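Local coordinates for protein killer cell lectin-like receptor 3 (Mus musculus, PDB 3C8J) that serves as a disulfide-linked homodimeric lectin-like receptor on natural killer cells that recognises class I MHC molecules, at residues A106-Y111 against C192-K197; F94-T99 against G134-G139. The protein carries 4 engineered substitutions. All blocks are in the same frame, centred on the assembly; numbering follows the deposited sequence.

Contact 1: A106-Y111 against C192-K197; sequences ANCQHY and CICGKK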
loop_
_atom_site.group_PDB
_atom_site.type_symbol
_atom_site.label_atom_id
_atom_site.label_comp_id
_atom_site.label_asym_id
_atom_site.label_seq_id
_atom_site.Cartn_x
_atom_site.Cartn_y
_atom_site.Cartn_z
ATOM N N ALA A 106 -22.626 7.813 -0.698
ATOM C CA ALA A 106 -23.316 7.187 -1.820
ATOM C C ALA A 106 -22.322 6.574 -2.812
ATOM O O ALA A 106 -22.401 5.379 -3.093
ATOM C CB ALA A 106 -24.228 8.175 -2.507
ATOM N N ASN A 107 -21.381 7.385 -3.310
ATOM C CA ASN A 107 -20.432 6.929 -4.323
ATOM C C ASN A 107 -19.653 5.736 -3.857
ATOM O O ASN A 107 -19.492 4.772 -4.595
ATOM C CB ASN A 107 -19.441 8.025 -4.711
ATOM C CG ASN A 107 -20.035 9.054 -5.658
ATOM O OD1 ASN A 107 -21.260 9.213 -5.763
ATOM N ND2 ASN A 107 -19.157 9.777 -6.351
ATOM N N CYS A 108 -19.162 5.814 -2.623
ATOM C CA CYS A 108 -18.375 4.746 -2.027
ATOM C C CYS A 108 -19.169 3.432 -2.008
ATOM O O CYS A 108 -18.614 2.385 -2.342
ATOM C CB CYS A 108 -17.923 5.130 -0.618
ATOM S SG CYS A 108 -16.540 6.324 -0.454
ATOM N N GLN A 109 -20.448 3.487 -1.627
ATOM C CA GLN A 109 -21.307 2.292 -1.633
ATOM C C GLN A 109 -21.353 1.674 -3.018
ATOM O O GLN A 109 -21.227 0.463 -3.157
ATOM C CB GLN A 109 -22.753 2.588 -1.177
ATOM C CG GLN A 109 -23.102 2.110 0.238
ATOM C CD GLN A 109 -22.713 0.647 0.506
ATOM O OE1 GLN A 109 -21.705 0.376 1.172
ATOM N NE2 GLN A 109 -23.501 -0.293 -0.021
ATOM N N HIS A 110 -21.524 2.519 -4.031
ATOM C CA HIS A 110 -21.610 2.083 -5.408
ATOM C C HIS A 110 -20.414 1.236 -5.866
ATOM O O HIS A 110 -20.542 0.437 -6.777
ATOM C CB HIS A 110 -21.789 3.287 -6.318
ATOM C CG HIS A 110 -21.968 2.925 -7.757
ATOM N ND1 HIS A 110 -20.960 3.059 -8.688
ATOM C CD2 HIS A 110 -23.027 2.406 -8.419
ATOM C CE1 HIS A 110 -21.399 2.662 -9.869
ATOM N NE2 HIS A 110 -22.649 2.259 -9.732
ATOM N N TYR A 111 -19.258 1.400 -5.239
ATOM C CA TYR A 111 -18.122 0.529 -5.549
ATOM C C TYR A 111 -17.940 -0.567 -4.510
ATOM O O TYR A 111 -16.952 -1.292 -4.545
ATOM C CB TYR A 111 -16.830 1.339 -5.682
ATOM C CG TYR A 111 -16.933 2.369 -6.752
ATOM C CD1 TYR A 111 -16.946 3.718 -6.434
ATOM C CD2 TYR A 111 -17.064 1.998 -8.085
ATOM C CE1 TYR A 111 -17.067 4.690 -7.423
ATOM C CE2 TYR A 111 -17.189 2.947 -9.078
ATOM C CZ TYR A 111 -17.193 4.298 -8.736
ATOM O OH TYR A 111 -17.310 5.260 -9.715
ATOM N N CYS A 192 -13.511 12.960 -1.539
ATOM C CA CYS A 192 -14.083 11.843 -0.842
ATOM C C CYS A 192 -13.110 10.667 -0.838
ATOM O O CYS A 192 -12.505 10.361 -1.872
ATOM C CB CYS A 192 -15.367 11.484 -1.570
ATOM S SG CYS A 192 -16.158 10.016 -1.063
ATOM N N ILE A 193 -12.957 10.030 0.326
ATOM C CA ILE A 193 -12.105 8.844 0.467
ATOM C C ILE A 193 -12.883 7.605 0.886
ATOM O O ILE A 193 -13.552 7.609 1.919
ATOM C CB ILE A 193 -10.968 9.025 1.505
ATOM C CG1 ILE A 193 -10.250 10.366 1.308
ATOM C CG2 ILE A 193 -9.978 7.859 1.390
ATOM C CD1 ILE A 193 -9.067 10.592 2.233
ATOM N N CYS A 194 -12.770 6.542 0.093
ATOM C CA CYS A 194 -13.383 5.267 0.440
ATOM C C CYS A 194 -12.290 4.347 0.935
ATOM O O CYS A 194 -11.177 4.407 0.438
ATOM C CB CYS A 194 -14.061 4.638 -0.776
ATOM S SG CYS A 194 -15.135 5.710 -1.757
ATOM N N GLY A 195 -12.586 3.488 1.900
ATOM C CA GLY A 195 -11.571 2.588 2.409
ATOM C C GLY A 195 -12.095 1.211 2.755
ATOM O O GLY A 195 -13.256 1.070 3.066
ATOM N N LYS A 196 -11.234 0.194 2.692
ATOM C CA LYS A 196 -11.647 -1.158 3.031
ATOM C C LYS A 196 -10.463 -2.093 3.351
ATOM O O LYS A 196 -9.506 -2.150 2.586
ATOM C CB LYS A 196 -12.545 -1.718 1.924
ATOM C CG LYS A 196 -12.416 -3.215 1.646
ATOM C CD LYS A 196 -13.770 -3.840 1.336
ATOM C CE LYS A 196 -14.428 -4.324 2.607
ATOM N NZ LYS A 196 -15.645 -5.127 2.316
ATOM N N LYS A 197 -10.561 -2.800 4.481
ATOM C CA LYS A 197 -9.580 -3.785 4.922
ATOM C C LYS A 197 -9.538 -4.999 3.987
ATOM O O LYS A 197 -10.581 -5.526 3.563
ATOM C CB LYS A 197 -9.898 -4.296 6.339
ATOM C CG LYS A 197 -9.993 -3.226 7.445
ATOM C CD LYS A 197 -9.596 -3.763 8.867
ATOM C CE LYS A 197 -10.512 -4.867 9.435
ATOM N NZ LYS A 197 -11.714 -4.369 10.209
#
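A disulfide between C108 and C194 carries this contact and ties helix 106-110 covalently to strand 192-197. The SG atoms of C108 and C194 are 2.0 Å apart, and the torsion about their bond is -93°, near the usual right angle of a disulfide. The two cysteines adopt the same rotamer: each SG lies beside its own backbone N and opposite the carbonyl carbon, and in each the bond from CA already leads to the other segment. The CA atoms of C108 and C194, 5.6 Å apart, are the nearest pair across the segments, while the helix runs over the strand at an angle of 38°, their axes 8.6 Å apart at closest approach.

Van der Waals contact adds little and again falls on sulfur. C108 SG lies 3.8 Å from C192 SG, so a second sulfur sits beside the first bridge without being bonded to it. C192 is instead bonded to C104, one helical turn before C108. The two bridges thus leave one face of the helix a turn apart and reach alternate residues of one strand face, while the CB of I193 between them points away from the helix, and its side chain touches F94.

No hydrogen bond joins the two segments. The backbone bonds are made elsewhere: H110 N bonds to A106 O along the helix, and C194 pairs with Y93 and G195 with P114. Around the disulfide, C194 also packs on the side chain of Y93. By its place in the sequence, C108-C194 corresponds to the classical disulfide of the C-type lectin-like fold, which joins the first helix to the last strand; C104-C192 adds a second bridge a turn earlier in this Ly49 receptor.

Contact 2: F94-T99 against G134-G139; sequences FIMNKT and GNYWIG. Engineered in segment 134-139: G134 (natural residue Glu).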
loop_
_atom_site.group_PDB
_atom_site.type_symbol
_atom_site.label_atom_id
_atom_site.label_comp_id
_atom_site.label_asym_id
_atom_site.label_seq_id
_atom_site.Cartn_x
_atom_site.Cartn_y
_atom_site.Cartn_z
ATOM N N PHE A 94 -9.731 7.346 -3.854
ATOM C CA PHE A 94 -9.808 8.777 -3.636
ATOM C C PHE A 94 -10.642 9.294 -4.778
ATOM O O PHE A 94 -10.219 9.243 -5.933
ATOM C CB PHE A 94 -8.422 9.417 -3.578
ATOM C CG PHE A 94 -7.516 8.809 -2.535
ATOM C CD1 PHE A 94 -6.827 7.656 -2.796
ATOM C CD2 PHE A 94 -7.359 9.400 -1.288
ATOM C CE1 PHE A 94 -5.995 7.085 -1.837
ATOM C CE2 PHE A 94 -6.515 8.837 -0.321
ATOM C CZ PHE A 94 -5.850 7.682 -0.599
ATOM N N ILE A 95 -11.858 9.724 -4.457
ATOM C CA ILE A 95 -12.783 10.223 -5.456
ATOM C C ILE A 95 -12.619 11.736 -5.566
ATOM O O ILE A 95 -12.925 12.489 -4.631
ATOM C CB ILE A 95 -14.235 9.815 -5.137
ATOM C CG1 ILE A 95 -14.290 8.306 -4.911
ATOM C CG2 ILE A 95 -15.175 10.232 -6.275
ATOM C CD1 ILE A 95 -15.657 7.731 -4.916
ATOM N N MET A 96 -12.128 12.151 -6.729
ATOM C CA MET A 96 -11.642 13.503 -6.973
ATOM C C MET A 96 -12.658 14.424 -7.665
ATOM O O MET A 96 -12.294 15.246 -8.508
ATOM C CB MET A 96 -10.331 13.406 -7.765
ATOM C CG MET A 96 -9.232 12.638 -7.021
ATOM S SD MET A 96 -8.726 13.282 -5.396
ATOM C CE MET A 96 -7.533 14.574 -5.802
ATOM N N ASN A 97 -13.939 14.245 -7.317
ATOM C CA ASN A 97 -15.030 15.195 -7.610
ATOM C C ASN A 97 -15.553 15.686 -6.291
ATOM O O ASN A 97 -15.627 14.912 -5.338
ATOM C CB ASN A 97 -16.231 14.535 -8.294
ATOM C CG ASN A 97 -15.844 13.652 -9.429
ATOM O OD1 ASN A 97 -15.370 12.532 -9.219
ATOM N ND2 ASN A 97 -16.066 14.129 -10.655
ATOM N N LYS A 98 -15.975 16.943 -6.247
ATOM C CA LYS A 98 -16.489 17.531 -5.033
ATOM C C LYS A 98 -17.981 17.252 -4.919
ATOM O O LYS A 98 -18.782 17.805 -5.675
ATOM C CB LYS A 98 -16.221 19.032 -5.019
ATOM C CG LYS A 98 -14.737 19.415 -4.979
ATOM C CD LYS A 98 -14.566 20.923 -5.266
ATOM C CE LYS A 98 -13.172 21.441 -4.908
ATOM N NZ LYS A 98 -13.020 22.818 -5.454
ATOM N N THR A 99 -18.339 16.374 -3.981
ATOM C CA THR A 99 -19.740 16.111 -3.656
ATOM C C THR A 99 -19.993 16.445 -2.190
ATOM O O THR A 99 -19.040 16.685 -1.445
ATOM C CB THR A 99 -20.155 14.627 -3.897
ATOM O OG1 THR A 99 -19.686 13.804 -2.820
ATOM C CG2 THR A 99 -19.639 14.104 -5.234
ATOM N N GLY A 134 -6.091 19.142 -0.606
ATOM C CA GLY A 134 -7.524 19.306 -0.778
ATOM C C GLY A 134 -8.230 18.979 0.524
ATOM O O GLY A 134 -7.596 18.892 1.578
ATOM N N ASN A 135 -9.546 18.804 0.445
ATOM C CA ASN A 135 -10.362 18.424 1.578
ATOM C C ASN A 135 -11.186 17.202 1.225
ATOM O O ASN A 135 -11.871 17.190 0.196
ATOM C CB ASN A 135 -11.263 19.576 1.969
ATOM C CG ASN A 135 -10.482 20.798 2.344
ATOM O OD1 ASN A 135 -10.764 21.894 1.879
ATOM N ND2 ASN A 135 -9.462 20.617 3.172
ATOM N N TYR A 136 -11.128 16.181 2.076
ATOM C CA TYR A 136 -11.732 14.894 1.768
ATOM C C TYR A 136 -12.730 14.472 2.851
ATOM O O TYR A 136 -12.375 14.338 4.032
ATOM C CB TYR A 136 -10.635 13.825 1.643
ATOM C CG TYR A 136 -9.644 14.071 0.545
ATOM C CD1 TYR A 136 -8.654 15.028 0.691
ATOM C CD2 TYR A 136 -9.672 13.327 -0.623
ATOM C CE1 TYR A 136 -7.739 15.275 -0.306
ATOM C CE2 TYR A 136 -8.724 13.553 -1.630
ATOM C CZ TYR A 136 -7.765 14.537 -1.450
ATOM O OH TYR A 136 -6.852 14.819 -2.409
ATOM N N TRP A 137 -13.979 14.261 2.463
ATOM C CA TRP A 137 -14.947 13.697 3.380
ATOM C C TRP A 137 -14.458 12.317 3.826
ATOM O O TRP A 137 -13.866 11.566 3.037
ATOM C CB TRP A 137 -16.304 13.581 2.710
ATOM C CG TRP A 137 -16.999 14.891 2.477
ATOM C CD1 TRP A 137 -17.437 15.372 1.281
ATOM C CD2 TRP A 137 -17.371 15.886 3.467
ATOM N NE1 TRP A 137 -18.059 16.590 1.453
ATOM C CE2 TRP A 137 -18.033 16.927 2.781
ATOM C CE3 TRP A 137 -17.201 15.996 4.850
ATOM C CZ2 TRP A 137 -18.518 18.069 3.430
ATOM C CZ3 TRP A 137 -17.692 17.126 5.495
ATOM C CH2 TRP A 137 -18.342 18.149 4.784
ATOM N N ILE A 138 -14.666 12.012 5.106
ATOM C CA ILE A 138 -14.398 10.675 5.634
ATOM C C ILE A 138 -15.636 10.209 6.400
ATOM O O ILE A 138 -16.540 11.008 6.649
ATOM C CB ILE A 138 -13.102 10.604 6.482
ATOM C CG1 ILE A 138 -13.202 11.475 7.734
ATOM C CG2 ILE A 138 -11.906 11.018 5.659
ATOM C CD1 ILE A 138 -11.997 11.304 8.660
ATOM N N GLY A 139 -15.696 8.921 6.741
ATOM C CA GLY A 139 -16.909 8.331 7.312
ATOM C C GLY A 139 -17.083 8.604 8.796
ATOM O O GLY A 139 -17.236 7.674 9.591
#
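Y136 reaches toward the strand of F94 and M96, and its side chain can be followed outward from the backbone. With CG beside the backbone N, the ring starts from a CB that packs on I193 of the intervening strand. At CE2 the ring meets both F94 and M96: CD2 of F94 is a loose 4.4 Å from Y136 CE2, which comes to the F94 ring at its edge, and M96 SD is 3.8 Å from the same CE2. The sulfur forms a Met-aromatic contact at the edge of the ring, 5.0 Å from the Y136 centroid and 74° off the ring normal. Bends at chi2 and chi3 of M96 curl its chain back, and this brings the terminal methyl CE to 3.5 Å from Y136 OH. The hydroxyl has its polar partner elsewhere, in a hydrogen bond with the carbonyl oxygen of I132.

These residues span the core sheet of the C-type lectin-like fold. Strand 190-197 lies between the two segments, which is why the CA atoms of F94 and Y136 remain 8.4 Å apart; the two backbones do not pair directly, and every link across the gap involves a side chain.

W137 takes the other face of the sheet, where it touches C104 of helix 101-110 and meets the W101 ring nearly perpendicular. Its indole edge presents NE1 to the carbonyl oxygen of T99, which lies in the ring plane; the bond from W137 NE1 to T99 O is 3.1 Å long but weak, bent to 133° at the hydrogen. The same N-H has its stronger partner in the carbonyl oxygen of I188. T99 belongs to residues 97-99, a stretch implicated in MHC class I binding.

In the fold
Contacts 1 and 2, with centres about 10 Å apart, share strand 190-197, which pairs antiparallel with strand 90-96 and parallel with strand 136-143. C192 O probably accepts a hydrogen bond from I95 N at 2.7 Å, and I193 N probably donates one to W137 O at 3.2 Å, so the disulfide-bearing strand is stitched to both segments of contact 2. Side-chain packing joins the contacts too: C194 SG lies against I95 CD1 at 3.8 Å beneath the helix. Strand 98-99, within a region implicated in MHC class I binding, leads directly into helix 101-110 of contact 1.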